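Local coordinates for protein putative oxidoreductase (PDB 2ISM) that is a putative oxidoreductase of the glucose/sorbosone dehydrogenase family, folded as a six-bladed beta-propeller and carrying a bound calcium ion, at residues B[230-235]-B[267-272]; B[260-265]-B[302-307]; B[286-291]-B[314-319]. All coordinates share one frame; numbering follows the deposited sequence.

Contact 1. Residues B[230-235]-B[267-272]. With CA (calcium ion), chain E.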
ATOM      1  N   GLY B 230     -25.976   5.149  17.728  1.00 44.30           N
ATOM      2  CA  GLY B 230     -25.165   5.228  16.512  1.00 37.94           C
ATOM      3  C   GLY B 230     -24.762   6.603  16.012  1.00 33.00           C
ATOM      4  O   GLY B 230     -24.552   7.530  16.791  1.00 35.58           O
ATOM      5  N   HIS B 231     -24.664   6.708  14.692  1.00 26.91           N
ATOM      6  CA  HIS B 231     -24.270   7.928  13.984  1.00 25.62           C
ATOM      7  C   HIS B 231     -22.844   8.349  14.294  1.00 24.65           C
ATOM      8  O   HIS B 231     -22.541   9.537  14.397  1.00 20.58           O
ATOM      9  CB  HIS B 231     -25.246   9.086  14.259  1.00 34.68           C
ATOM     10  CG  HIS B 231     -26.633   8.833  13.750  1.00 39.65           C
ATOM     11  ND1 HIS B 231     -27.483   7.933  14.354  1.00 43.15           N
ATOM     12  CD2 HIS B 231     -27.292   9.297  12.659  1.00 41.92           C
ATOM     13  CE1 HIS B 231     -28.602   7.847  13.657  1.00 47.28           C
ATOM     14  NE2 HIS B 231     -28.512   8.663  12.623  1.00 45.11           N
ATOM     15  N   ASP B 232     -21.973   7.358  14.449  1.00 18.62           N
ATOM     16  CA  ASP B 232     -20.564   7.619  14.684  1.00 20.52           C
ATOM     17  C   ASP B 232     -20.139   8.176  13.333  1.00 20.97           C
ATOM     18  O   ASP B 232     -20.789   7.907  12.317  1.00 19.52           O
ATOM     19  CB  ASP B 232     -19.840   6.317  15.007  1.00 26.48           C
ATOM     20  CG  ASP B 232     -20.380   5.658  16.262  1.00 21.52           C
ATOM     21  OD1 ASP B 232     -20.041   6.115  17.374  1.00 20.58           O
ATOM     22  OD2 ASP B 232     -21.153   4.689  16.134  1.00 26.74           O
ATOM     23  N   GLU B 233     -19.049   8.927  13.293  1.00 18.26           N
ATOM     24  CA  GLU B 233     -18.682   9.545  12.030  1.00 20.01           C
ATOM     25  C   GLU B 233     -17.213   9.762  11.726  1.00 18.62           C
ATOM     26  O   GLU B 233     -16.340   9.567  12.567  1.00 15.55           O
ATOM     27  CB  GLU B 233     -19.391  10.892  11.959  1.00 26.69           C
ATOM     28  CG  GLU B 233     -19.368  11.594  13.309  1.00 26.52           C
ATOM     29  CD  GLU B 233     -19.955  12.984  13.290  1.00 26.55           C
ATOM     30  OE1 GLU B 233     -21.181  13.129  13.095  1.00 27.51           O
ATOM     31  OE2 GLU B 233     -19.177  13.937  13.482  1.00 24.69           O
ATOM     32  N   VAL B 234     -16.973  10.160  10.482  1.00 14.79           N
ATOM     33  CA  VAL B 234     -15.650  10.505   9.995  1.00 15.70           C
ATOM     34  C   VAL B 234     -15.885  11.898   9.433  1.00 16.40           C
ATOM     35  O   VAL B 234     -16.791  12.099   8.613  1.00 15.87           O
ATOM     36  CB  VAL B 234     -15.168   9.591   8.859  1.00 15.12           C
ATOM     37  CG1 VAL B 234     -13.839  10.118   8.315  1.00 10.27           C
ATOM     38  CG2 VAL B 234     -15.005   8.165   9.365  1.00 18.43           C
ATOM     39  N   ASN B 235     -15.086  12.857   9.888  1.00 14.51           N
ATOM     40  CA  ASN B 235     -15.221  14.240   9.453  1.00 15.21           C
ATOM     41  C   ASN B 235     -13.991  14.750   8.713  1.00 16.27           C
ATOM     42  O   ASN B 235     -12.868  14.301   8.954  1.00 11.81           O
ATOM     43  CB  ASN B 235     -15.466  15.155  10.665  1.00  9.81           C
ATOM     44  CG  ASN B 235     -16.766  14.856  11.380  1.00 14.52           C
ATOM     45  OD1 ASN B 235     -16.774  14.422  12.536  1.00 17.42           O
ATOM     46  ND2 ASN B 235     -17.878  15.093  10.702  1.00 12.09           N
ATOM     47  N   GLY B 267     -24.595   2.139  14.586  1.00 34.71           N
ATOM     48  CA  GLY B 267     -23.398   2.765  15.117  1.00 32.26           C
ATOM     49  C   GLY B 267     -22.149   1.946  14.855  1.00 30.16           C
ATOM     50  O   GLY B 267     -22.183   0.716  14.899  1.00 30.07           O
ATOM     51  N   PHE B 268     -21.045   2.631  14.580  1.00 23.54           N
ATOM     52  CA  PHE B 268     -19.745   1.979  14.470  1.00 20.36           C
ATOM     53  C   PHE B 268     -18.674   2.754  15.230  1.00 22.14           C
ATOM     54  O   PHE B 268     -17.852   3.445  14.630  1.00 22.94           O
ATOM     55  CB  PHE B 268     -19.343   1.828  13.001  1.00 22.27           C
ATOM     56  CG  PHE B 268     -18.053   1.084  12.800  1.00 20.76           C
ATOM     57  CD1 PHE B 268     -18.032  -0.300  12.787  1.00 19.79           C
ATOM     58  CD2 PHE B 268     -16.864   1.770  12.623  1.00 23.57           C
ATOM     59  CE1 PHE B 268     -16.847  -0.987  12.601  1.00 19.31           C
ATOM     60  CE2 PHE B 268     -15.676   1.089  12.437  1.00 19.70           C
ATOM     61  CZ  PHE B 268     -15.668  -0.291  12.426  1.00 13.41           C
ATOM     62  N   PRO B 269     -18.690   2.632  16.554  1.00 19.41           N
ATOM     63  CA  PRO B 269     -17.790   3.411  17.409  1.00 18.53           C
ATOM     64  C   PRO B 269     -16.332   3.256  16.989  1.00 16.49           C
ATOM     65  O   PRO B 269     -15.771   2.166  17.102  1.00 15.45           O
ATOM     66  CB  PRO B 269     -18.007   2.794  18.792  1.00 16.07           C
ATOM     67  CG  PRO B 269     -19.398   2.267  18.747  1.00 21.70           C
ATOM     68  CD  PRO B 269     -19.613   1.793  17.338  1.00 20.07           C
ATOM     69  N   PRO B 270     -15.731   4.340  16.509  1.00 17.36           N
ATOM     70  CA  PRO B 270     -14.379   4.287  15.953  1.00 16.18           C
ATOM     71  C   PRO B 270     -13.206   4.580  16.870  1.00 17.63           C
ATOM     72  O   PRO B 270     -13.313   5.321  17.845  1.00 13.47           O
ATOM     73  CB  PRO B 270     -14.453   5.316  14.835  1.00 12.28           C
ATOM     74  CG  PRO B 270     -15.241   6.405  15.500  1.00 16.17           C
ATOM     75  CD  PRO B 270     -16.354   5.645  16.240  1.00 16.76           C
ATOM     76  N   GLY B 271     -12.081   3.968  16.526  1.00 17.29           N
ATOM     77  CA  GLY B 271     -10.850   4.214  17.235  1.00 15.40           C
ATOM     78  C   GLY B 271     -10.181   5.229  16.320  1.00 17.22           C
ATOM     79  O   GLY B 271     -10.832   6.167  15.843  1.00 16.90           O
ATOM     80  N   ASN B 272      -8.903   5.041  16.030  1.00 13.84           N
ATOM     81  CA  ASN B 272      -8.210   5.976  15.156  1.00 15.30           C
ATOM     82  C   ASN B 272      -8.486   5.597  13.702  1.00 17.04           C
ATOM     83  O   ASN B 272      -9.178   4.619  13.425  1.00 11.37           O
ATOM     84  CB  ASN B 272      -6.703   5.931  15.432  1.00 10.92           C
ATOM     85  CG  ASN B 272      -5.988   7.198  14.989  1.00 15.49           C
ATOM     86  OD1 ASN B 272      -6.612   8.138  14.507  1.00 14.23           O
ATOM     87  ND2 ASN B 272      -4.669   7.226  15.156  1.00 11.83           N
TER
HETATM   88 CA    CA E1001     -21.040  15.877  13.891  1.00 21.94          CA
HETATM   89  O   HOH W   1     -23.388  16.400  12.606  1.00 28.74           O
HETATM   90  O   HOH W   2     -19.986  16.370  11.378  1.00 19.22           O
HETATM   91  O   HOH W   3     -19.162  16.264  15.754  1.00 21.64           O
HETATM   92  O   HOH W   4     -22.666  15.615  16.152  1.00 26.77           O

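Contact 2. Residues B[260-265]-B[302-307]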
ATOM      1  N   PRO B 260     -20.730  15.183   8.391  1.00 21.32           N
ATOM      2  CA  PRO B 260     -19.594  14.265   8.334  1.00 18.20           C
ATOM      3  C   PRO B 260     -19.396  13.731   6.919  1.00 23.08           C
ATOM      4  O   PRO B 260     -20.326  13.727   6.106  1.00 18.89           O
ATOM      5  CB  PRO B 260     -19.990  13.168   9.318  1.00 20.01           C
ATOM      6  CG  PRO B 260     -21.485  13.162   9.229  1.00 24.12           C
ATOM      7  CD  PRO B 260     -21.811  14.633   9.225  1.00 22.96           C
ATOM      8  N   LEU B 261     -18.172  13.309   6.627  1.00 19.62           N
ATOM      9  CA  LEU B 261     -17.838  12.738   5.332  1.00 18.41           C
ATOM     10  C   LEU B 261     -18.610  11.429   5.217  1.00 22.68           C
ATOM     11  O   LEU B 261     -19.043  11.029   4.134  1.00 21.75           O
ATOM     12  CB  LEU B 261     -16.341  12.455   5.257  1.00 21.05           C
ATOM     13  CG  LEU B 261     -15.868  11.536   4.128  1.00 26.64           C
ATOM     14  CD1 LEU B 261     -16.085  12.205   2.783  1.00 26.47           C
ATOM     15  CD2 LEU B 261     -14.401  11.209   4.336  1.00 25.27           C
ATOM     16  N   TYR B 262     -18.773  10.764   6.356  1.00 19.74           N
ATOM     17  CA  TYR B 262     -19.491   9.503   6.416  1.00 19.38           C
ATOM     18  C   TYR B 262     -19.921   9.254   7.852  1.00 23.05           C
ATOM     19  O   TYR B 262     -19.248   9.680   8.793  1.00 21.18           O
ATOM     20  CB  TYR B 262     -18.586   8.354   5.960  1.00 20.56           C
ATOM     21  CG  TYR B 262     -19.325   7.059   5.710  1.00 22.49           C
ATOM     22  CD1 TYR B 262     -20.029   6.859   4.526  1.00 23.95           C
ATOM     23  CD2 TYR B 262     -19.347   6.047   6.669  1.00 23.13           C
ATOM     24  CE1 TYR B 262     -20.740   5.685   4.302  1.00 31.53           C
ATOM     25  CE2 TYR B 262     -20.054   4.870   6.458  1.00 26.30           C
ATOM     26  CZ  TYR B 262     -20.749   4.695   5.272  1.00 31.80           C
ATOM     27  OH  TYR B 262     -21.456   3.537   5.058  1.00 29.76           O
ATOM     28  N   PHE B 263     -21.053   8.580   8.023  1.00 22.65           N
ATOM     29  CA  PHE B 263     -21.527   8.245   9.356  1.00 23.55           C
ATOM     30  C   PHE B 263     -22.307   6.941   9.295  1.00 25.02           C
ATOM     31  O   PHE B 263     -22.914   6.614   8.275  1.00 25.95           O
ATOM     32  CB  PHE B 263     -22.389   9.369   9.955  1.00 25.42           C
ATOM     33  CG  PHE B 263     -23.723   9.554   9.287  1.00 29.09           C
ATOM     34  CD1 PHE B 263     -23.833  10.282   8.105  1.00 34.32           C
ATOM     35  CD2 PHE B 263     -24.877   9.023   9.857  1.00 28.81           C
ATOM     36  CE1 PHE B 263     -25.074  10.482   7.501  1.00 34.94           C
ATOM     37  CE2 PHE B 263     -26.122   9.214   9.263  1.00 35.42           C
ATOM     38  CZ  PHE B 263     -26.220   9.947   8.081  1.00 35.00           C
ATOM     39  N   TRP B 264     -22.288   6.196  10.395  1.00 25.78           N
ATOM     40  CA  TRP B 264     -23.023   4.940  10.482  1.00 27.37           C
ATOM     41  C   TRP B 264     -24.282   5.093  11.328  1.00 27.87           C
ATOM     42  O   TRP B 264     -24.222   5.089  12.557  1.00 26.31           O
ATOM     43  CB  TRP B 264     -22.132   3.838  11.062  1.00 28.82           C
ATOM     44  CG  TRP B 264     -20.950   3.508  10.202  1.00 25.84           C
ATOM     45  CD1 TRP B 264     -20.857   2.500   9.287  1.00 26.67           C
ATOM     46  CD2 TRP B 264     -19.690   4.188  10.178  1.00 27.00           C
ATOM     47  NE1 TRP B 264     -19.617   2.512   8.694  1.00 26.41           N
ATOM     48  CE2 TRP B 264     -18.880   3.539   9.225  1.00 26.11           C
ATOM     49  CE3 TRP B 264     -19.161   5.284  10.868  1.00 29.27           C
ATOM     50  CZ2 TRP B 264     -17.578   3.948   8.945  1.00 24.38           C
ATOM     51  CZ3 TRP B 264     -17.867   5.687  10.589  1.00 22.42           C
ATOM     52  CH2 TRP B 264     -17.091   5.021   9.636  1.00 24.36           C
ATOM     53  N   PRO B 265     -25.424   5.231  10.660  1.00 30.55           N
ATOM     54  CA  PRO B 265     -26.711   5.351  11.352  1.00 33.42           C
ATOM     55  C   PRO B 265     -26.939   4.201  12.326  1.00 35.71           C
ATOM     56  O   PRO B 265     -27.411   4.423  13.442  1.00 36.29           O
ATOM     57  CB  PRO B 265     -27.724   5.280  10.209  1.00 34.67           C
ATOM     58  CG  PRO B 265     -27.043   4.476   9.159  1.00 33.44           C
ATOM     59  CD  PRO B 265     -25.586   4.829   9.252  1.00 28.23           C
ATOM     60  N   TRP B 302     -15.038  15.343  -1.207  1.00 35.94           N
ATOM     61  CA  TRP B 302     -14.890  13.898  -1.084  1.00 31.43           C
ATOM     62  C   TRP B 302     -16.201  13.220  -0.710  1.00 29.76           C
ATOM     63  O   TRP B 302     -17.090  13.831  -0.116  1.00 30.33           O
ATOM     64  CB  TRP B 302     -13.854  13.535  -0.013  1.00 30.45           C
ATOM     65  CG  TRP B 302     -12.465  13.996  -0.293  1.00 27.05           C
ATOM     66  CD1 TRP B 302     -11.824  15.060   0.272  1.00 24.31           C
ATOM     67  CD2 TRP B 302     -11.534  13.404  -1.203  1.00 26.88           C
ATOM     68  NE1 TRP B 302     -10.549  15.166  -0.229  1.00 25.47           N
ATOM     69  CE2 TRP B 302     -10.345  14.160  -1.139  1.00 26.66           C
ATOM     70  CE3 TRP B 302     -11.590  12.303  -2.072  1.00 30.88           C
ATOM     71  CZ2 TRP B 302      -9.217  13.855  -1.907  1.00 29.93           C
ATOM     72  CZ3 TRP B 302     -10.468  11.997  -2.836  1.00 28.27           C
ATOM     73  CH2 TRP B 302      -9.298  12.772  -2.748  1.00 30.85           C
ATOM     74  N   ARG B 303     -16.310  11.946  -1.065  1.00 29.10           N
ATOM     75  CA  ARG B 303     -17.480  11.152  -0.733  1.00 30.91           C
ATOM     76  C   ARG B 303     -17.060   9.694  -0.733  1.00 30.11           C
ATOM     77  O   ARG B 303     -16.126   9.308  -1.438  1.00 33.32           O
ATOM     78  CB  ARG B 303     -18.619  11.395  -1.731  1.00 36.43           C
ATOM     79  CG  ARG B 303     -18.377  10.914  -3.152  1.00 47.29           C
ATOM     80  CD  ARG B 303     -19.502  11.418  -4.048  1.00 56.53           C
ATOM     81  NE  ARG B 303     -19.447  10.891  -5.408  1.00 65.80           N
ATOM     82  CZ  ARG B 303     -20.218  11.322  -6.402  1.00 70.29           C
ATOM     83  NH1 ARG B 303     -21.099  12.291  -6.187  1.00 72.06           N
ATOM     84  NH2 ARG B 303     -20.115  10.783  -7.608  1.00 72.18           N
ATOM     85  N   VAL B 304     -17.730   8.885   0.074  1.00 31.09           N
ATOM     86  CA  VAL B 304     -17.395   7.473   0.158  1.00 30.69           C
ATOM     87  C   VAL B 304     -18.152   6.658  -0.886  1.00 32.94           C
ATOM     88  O   VAL B 304     -19.382   6.632  -0.893  1.00 30.99           O
ATOM     89  CB  VAL B 304     -17.714   6.910   1.562  1.00 28.76           C
ATOM     90  CG1 VAL B 304     -17.352   5.434   1.626  1.00 27.95           C
ATOM     91  CG2 VAL B 304     -16.940   7.690   2.621  1.00 27.50           C
ATOM     92  N   LEU B 305     -17.405   6.005  -1.774  1.00 32.67           N
ATOM     93  CA  LEU B 305     -18.001   5.169  -2.810  1.00 35.50           C
ATOM     94  C   LEU B 305     -18.553   3.906  -2.171  1.00 36.76           C
ATOM     95  O   LEU B 305     -19.713   3.549  -2.372  1.00 38.98           O
ATOM     96  CB  LEU B 305     -16.956   4.777  -3.854  1.00 39.43           C
ATOM     97  CG  LEU B 305     -16.568   5.803  -4.915  1.00 46.21           C
ATOM     98  CD1 LEU B 305     -15.450   5.233  -5.777  1.00 50.08           C
ATOM     99  CD2 LEU B 305     -17.786   6.145  -5.767  1.00 47.74           C
ATOM    100  N   ARG B 306     -17.710   3.231  -1.398  1.00 33.75           N
ATOM    101  CA  ARG B 306     -18.111   2.003  -0.730  1.00 35.60           C
ATOM    102  C   ARG B 306     -17.280   1.738   0.521  1.00 32.05           C
ATOM    103  O   ARG B 306     -16.174   2.258   0.674  1.00 28.54           O
ATOM    104  CB  ARG B 306     -17.985   0.812  -1.687  1.00 35.15           C
ATOM    105  CG  ARG B 306     -16.570   0.557  -2.191  1.00 37.50           C
ATOM    106  CD  ARG B 306     -16.497  -0.729  -3.011  1.00 37.99           C
ATOM    107  NE  ARG B 306     -15.141  -1.015  -3.470  1.00 37.55           N
ATOM    108  CZ  ARG B 306     -14.509  -0.333  -4.420  1.00 41.23           C
ATOM    109  NH1 ARG B 306     -15.112   0.681  -5.028  1.00 40.30           N
ATOM    110  NH2 ARG B 306     -13.268  -0.659  -4.757  1.00 44.69           N
ATOM    111  N   VAL B 307     -17.833   0.925   1.411  1.00 28.76           N
ATOM    112  CA  VAL B 307     -17.165   0.558   2.651  1.00 28.56           C
ATOM    113  C   VAL B 307     -16.968  -0.954   2.646  1.00 26.32           C
ATOM    114  O   VAL B 307     -17.903  -1.704   2.366  1.00 29.08           O
ATOM    115  CB  VAL B 307     -18.017   0.958   3.875  1.00 29.95           C
ATOM    116  CG1 VAL B 307     -17.296   0.584   5.163  1.00 27.59           C
ATOM    117  CG2 VAL B 307     -18.299   2.453   3.838  1.00 28.44           C
TER
HETATM  118  O   HOH W   5     -19.534  10.293   1.664  1.00 40.37           O

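Contact 3. Residues B[286-291]-B[314-319]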
ATOM      1  N   ARG B 286     -16.560  -1.286  18.968  1.00 16.06           N
ATOM      2  CA  ARG B 286     -17.690  -2.154  19.311  1.00 17.10           C
ATOM      3  C   ARG B 286     -17.945  -3.035  18.088  1.00 18.98           C
ATOM      4  O   ARG B 286     -18.367  -4.180  18.228  1.00 15.12           O
ATOM      5  CB  ARG B 286     -18.944  -1.338  19.620  1.00 18.09           C
ATOM      6  CG  ARG B 286     -20.118  -2.181  20.102  1.00 24.04           C
ATOM      7  CD  ARG B 286     -21.229  -1.299  20.647  1.00 29.86           C
ATOM      8  NE  ARG B 286     -21.807  -0.452  19.610  1.00 35.85           N
ATOM      9  CZ  ARG B 286     -22.323   0.752  19.832  1.00 40.50           C
ATOM     10  NH1 ARG B 286     -22.331   1.256  21.061  1.00 39.98           N
ATOM     11  NH2 ARG B 286     -22.833   1.452  18.826  1.00 39.54           N
ATOM     12  N   GLY B 287     -17.695  -2.498  16.894  1.00 15.21           N
ATOM     13  CA  GLY B 287     -17.913  -3.263  15.671  1.00 17.60           C
ATOM     14  C   GLY B 287     -16.881  -4.358  15.460  1.00 17.13           C
ATOM     15  O   GLY B 287     -17.035  -5.214  14.584  1.00 14.69           O
ATOM     16  N   GLN B 288     -15.820  -4.321  16.264  1.00 13.93           N
ATOM     17  CA  GLN B 288     -14.745  -5.311  16.200  1.00 14.28           C
ATOM     18  C   GLN B 288     -14.253  -5.590  14.777  1.00 15.97           C
ATOM     19  O   GLN B 288     -14.143  -6.745  14.361  1.00 16.52           O
ATOM     20  CB  GLN B 288     -15.206  -6.620  16.846  1.00 17.22           C
ATOM     21  CG  GLN B 288     -15.505  -6.503  18.337  1.00 12.62           C
ATOM     22  CD  GLN B 288     -15.979  -7.812  18.938  1.00 19.31           C
ATOM     23  OE1 GLN B 288     -15.370  -8.862  18.727  1.00 23.12           O
ATOM     24  NE2 GLN B 288     -17.067  -7.758  19.694  1.00 24.26           N
ATOM     25  N   ALA B 289     -13.933  -4.532  14.041  1.00 13.35           N
ATOM     26  CA  ALA B 289     -13.469  -4.696  12.677  1.00 15.92           C
ATOM     27  C   ALA B 289     -12.712  -3.476  12.184  1.00 16.23           C
ATOM     28  O   ALA B 289     -12.825  -2.388  12.747  1.00 14.47           O
ATOM     29  CB  ALA B 289     -14.660  -4.960  11.760  1.00 15.64           C
ATOM     30  N   LEU B 290     -11.935  -3.678  11.128  1.00 14.36           N
ATOM     31  CA  LEU B 290     -11.179  -2.602  10.508  1.00 13.80           C
ATOM     32  C   LEU B 290     -11.884  -2.375   9.178  1.00 18.17           C
ATOM     33  O   LEU B 290     -11.917  -3.270   8.335  1.00 16.76           O
ATOM     34  CB  LEU B 290      -9.734  -3.033  10.258  1.00 13.62           C
ATOM     35  CG  LEU B 290      -8.846  -1.999   9.559  1.00 15.35           C
ATOM     36  CD1 LEU B 290      -8.649  -0.784  10.467  1.00 17.25           C
ATOM     37  CD2 LEU B 290      -7.507  -2.629   9.218  1.00 16.30           C
ATOM     38  N   LEU B 291     -12.467  -1.196   8.999  1.00 15.17           N
ATOM     39  CA  LEU B 291     -13.172  -0.903   7.762  1.00 20.84           C
ATOM     40  C   LEU B 291     -12.323  -0.087   6.800  1.00 24.99           C
ATOM     41  O   LEU B 291     -11.466   0.700   7.210  1.00 22.67           O
ATOM     42  CB  LEU B 291     -14.480  -0.162   8.052  1.00 20.59           C
ATOM     43  CG  LEU B 291     -15.472  -0.873   8.982  1.00 20.58           C
ATOM     44  CD1 LEU B 291     -16.737  -0.042   9.106  1.00 18.43           C
ATOM     45  CD2 LEU B 291     -15.794  -2.256   8.443  1.00 16.06           C
ATOM     46  N   PHE B 314     -10.660 -10.383  15.408  1.00 15.85           N
ATOM     47  CA  PHE B 314      -9.625 -10.087  16.399  1.00 12.01           C
ATOM     48  C   PHE B 314     -10.135  -9.278  17.590  1.00 14.36           C
ATOM     49  O   PHE B 314      -9.361  -8.893  18.465  1.00 18.69           O
ATOM     50  CB  PHE B 314      -8.476  -9.334  15.728  1.00 16.47           C
ATOM     51  CG  PHE B 314      -7.701 -10.167  14.754  1.00 16.89           C
ATOM     52  CD1 PHE B 314      -6.543 -10.827  15.153  1.00 22.20           C
ATOM     53  CD2 PHE B 314      -8.151 -10.331  13.447  1.00 17.04           C
ATOM     54  CE1 PHE B 314      -5.841 -11.641  14.265  1.00 22.92           C
ATOM     55  CE2 PHE B 314      -7.457 -11.144  12.549  1.00 25.61           C
ATOM     56  CZ  PHE B 314      -6.300 -11.800  12.960  1.00 23.72           C
ATOM     57  N   GLY B 315     -11.439  -9.024  17.619  1.00 15.44           N
ATOM     58  CA  GLY B 315     -12.012  -8.258  18.709  1.00 15.23           C
ATOM     59  C   GLY B 315     -12.011  -6.764  18.432  1.00 15.94           C
ATOM     60  O   GLY B 315     -11.904  -6.329  17.281  1.00 15.36           O
ATOM     61  N   ARG B 316     -12.125  -5.979  19.498  1.00 11.98           N
ATOM     62  CA  ARG B 316     -12.156  -4.523  19.401  1.00 11.46           C
ATOM     63  C   ARG B 316     -10.828  -3.963  18.890  1.00 10.44           C
ATOM     64  O   ARG B 316      -9.760  -4.365  19.344  1.00 11.00           O
ATOM     65  CB  ARG B 316     -12.474  -3.933  20.780  1.00 11.56           C
ATOM     66  CG  ARG B 316     -13.817  -4.377  21.344  1.00 14.88           C
ATOM     67  CD  ARG B 316     -13.913  -4.105  22.841  1.00 13.49           C
ATOM     68  NE  ARG B 316     -13.787  -2.687  23.175  1.00 16.88           N
ATOM     69  CZ  ARG B 316     -14.752  -1.787  23.010  1.00 15.63           C
ATOM     70  NH1 ARG B 316     -15.927  -2.149  22.509  1.00 14.73           N
ATOM     71  NH2 ARG B 316     -14.544  -0.523  23.356  1.00 17.23           N
ATOM     72  N   LEU B 317     -10.899  -3.037  17.938  1.00 13.26           N
ATOM     73  CA  LEU B 317      -9.691  -2.427  17.382  1.00 11.65           C
ATOM     74  C   LEU B 317      -9.587  -0.915  17.566  1.00 13.87           C
ATOM     75  O   LEU B 317     -10.444  -0.171  17.089  1.00 16.30           O
ATOM     76  CB  LEU B 317      -9.663  -2.596  15.859  1.00 12.08           C
ATOM     77  CG  LEU B 317      -9.807  -4.040  15.347  1.00 17.38           C
ATOM     78  CD1 LEU B 317      -9.615  -4.072  13.838  1.00 11.46           C
ATOM     79  CD2 LEU B 317      -8.781  -4.942  16.027  1.00 12.07           C
ATOM     80  N   ARG B 318      -8.539  -0.460  18.250  1.00 12.04           N
ATOM     81  CA  ARG B 318      -8.377   0.969  18.509  1.00 12.65           C
ATOM     82  C   ARG B 318      -7.370   1.895  17.825  1.00 13.20           C
ATOM     83  O   ARG B 318      -7.736   2.973  17.353  1.00 10.34           O
ATOM     84  CB  ARG B 318      -8.009   1.039  19.998  1.00 11.92           C
ATOM     85  CG  ARG B 318      -8.097   2.436  20.596  1.00 11.46           C
ATOM     86  CD  ARG B 318      -7.856   2.413  22.103  1.00 12.50           C
ATOM     87  NE  ARG B 318      -9.003   1.919  22.869  1.00 14.12           N
ATOM     88  CZ  ARG B 318     -10.087   2.638  23.149  1.00 12.64           C
ATOM     89  NH1 ARG B 318     -10.184   3.888  22.724  1.00 11.94           N
ATOM     90  NH2 ARG B 318     -11.069   2.114  23.876  1.00 13.01           N
ATOM     91  N   GLU B 319      -6.108   1.480  17.772  1.00 12.95           N
ATOM     92  CA  GLU B 319      -5.071   2.292  17.141  1.00 14.66           C
ATOM     93  C   GLU B 319      -4.871   1.721  15.737  1.00 14.64           C
ATOM     94  O   GLU B 319      -5.085   0.534  15.498  1.00 12.06           O
ATOM     95  CB  GLU B 319      -3.735   2.250  17.903  1.00 11.45           C
ATOM     96  CG  GLU B 319      -2.517   2.771  17.115  1.00 15.17           C
ATOM     97  CD  GLU B 319      -2.547   4.275  16.868  1.00 18.45           C
ATOM     98  OE1 GLU B 319      -3.535   4.767  16.286  1.00 13.93           O
ATOM     99  OE2 GLU B 319      -1.574   4.967  17.252  1.00 15.56           O
TER
HETATM  100  O   HOH W   6     -11.468  -7.608  14.851  1.00 19.35           O

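Contact 1. Residues B[230-235]-B[267-272]
The carboxylate of D232 meets loop 267-269 and the first residue of strand 270-276, where the chain enters the next blade of the propeller. Polar approaches come first. OD2 of D232 lies 2.6 Å from the backbone N of F268. The same OD2 is 3.2 Å from N of P269, a proline nitrogen with no hydrogen to offer. OD2 also lies 3.5 Å from CD of P269. The other oxygen, OD1, is taken by the backbone N of G222. D232 CG stands anti to its own carbonyl carbon (chi1 -61°), which turns the carboxylate to this loop.

Apolar packing is slight. CD of P270 rests 3.8 Å from CB of D232. The backbones come close where two glycines face each other, with CA of G230 3.3 Å from CA of G267 and no side chain between them.

Metal binding lies on the far side of strand 232-237. E233 points away from the loop and grips the calcium ion with both oxygens, OE1 at 2.9 Å and OE2 at 2.7 Å. Four waters and the carbonyl O of Y243 complete the ligands given by the model.

Neighbouring residues thus do separate work. D232 probably places negative charge beside the backbone of the inter-blade loop, and the calcium ion probably offsets the charge of E233.

Contact 2. Residues B[260-265]-B[302-307]
Strands 262-264 and 301-312 are the outermost strands of two successive propeller blades, and their backbones stay apart, with CA of L261 6.3 Å from CA of R303. The contact is therefore made by side chains and one water. L261 and Y262 both face V234 of the neighbouring strand and form a classic beta bulge.

With CG anti to the backbone N (chi1 165°), L261 reaches the other blade through CD1, which sits 3.8 Å from CB of W302 and also touches the W302 carbonyl. V304 and V307 approach the Y262 ring obliquely from one side. CG2 of V304 packs 3.7 Å from CD1 of Y262, and the two side chains cross at about a right angle. At the phenol end, CG2 of V307 is 3.6 Å from CZ of Y262. W264 brings NE1 to the edge of the Y262 ring, in plane, while CE2 of Y262 sits above one face of the W264 indole, toward its rim.

The W302 indole turns off to stack on H210, and its NE1 bonds E215. Water 5 bridges the blades: it donates to O of L261 at 2.6 Å and accepts from N of V304 at 2.8 Å.

Contact 3. Residues B[286-291]-B[314-319]
Q288 lies over the backbone of G315, and CA of Q288 is 3.2 Å from O of G315. Its CB and CG cover the same peptide, with CG 3.6 Å from N of R316. The extended chain carries OE1 to within 3.4 Å of CA of G315. G315 has backbone angles that favour glycine, at phi 89°. CG of Q288 stands anti to its carbonyl carbon (chi1 -64°), which directs the chain along this peptide. Deeper in, CD1 of L317 wedges against the backbone of A289 and L290 and lies 3.7 Å from CB of L290. NH1 of R316 approaches CA of R286 obliquely at 3.7 Å.

Water 6 ties the two loops together. It donates to O of Q288 at 2.9 Å and to O of G315 at 2.8 Å, and it accepts from N of F314.

Further out, the R316 chain bends at chi3, and its NH2 forms a salt bridge with D336. L311 of strand 301-312 packs against both leucines, L290 and L317, while L328 touches L290 and V330 touches L317. The contact joins strand 289-298 of one sheet to strand 317-322 of the next, a junction between adjacent blades of a beta-propeller.

All three contacts are junctions between four-stranded blades. Contacts 1 and 2 join the blade running from strand 208-209 to strand 262-264 to the next, which runs from strand 270-276 to strand 301-312. Contact 3 joins this second blade to the one holding strand 317-322. The centres of contacts 1 and 2 are 10 Å apart. Strands 232-237 and 262-264 are neighbours there, with V234 O 2.7 Å from L261 N, a probable hydrogen bond. The centres of contacts 1 and 3 are 12 Å apart, and N272 N meets R318 O at 2.7 Å, also probably bonded. L291 CD1 packs 3.5 Å from F268 CZ. The calcium ion is bound by E233 of contact 1, on the side away from 267-272, about 10 Å from the L261 side chain.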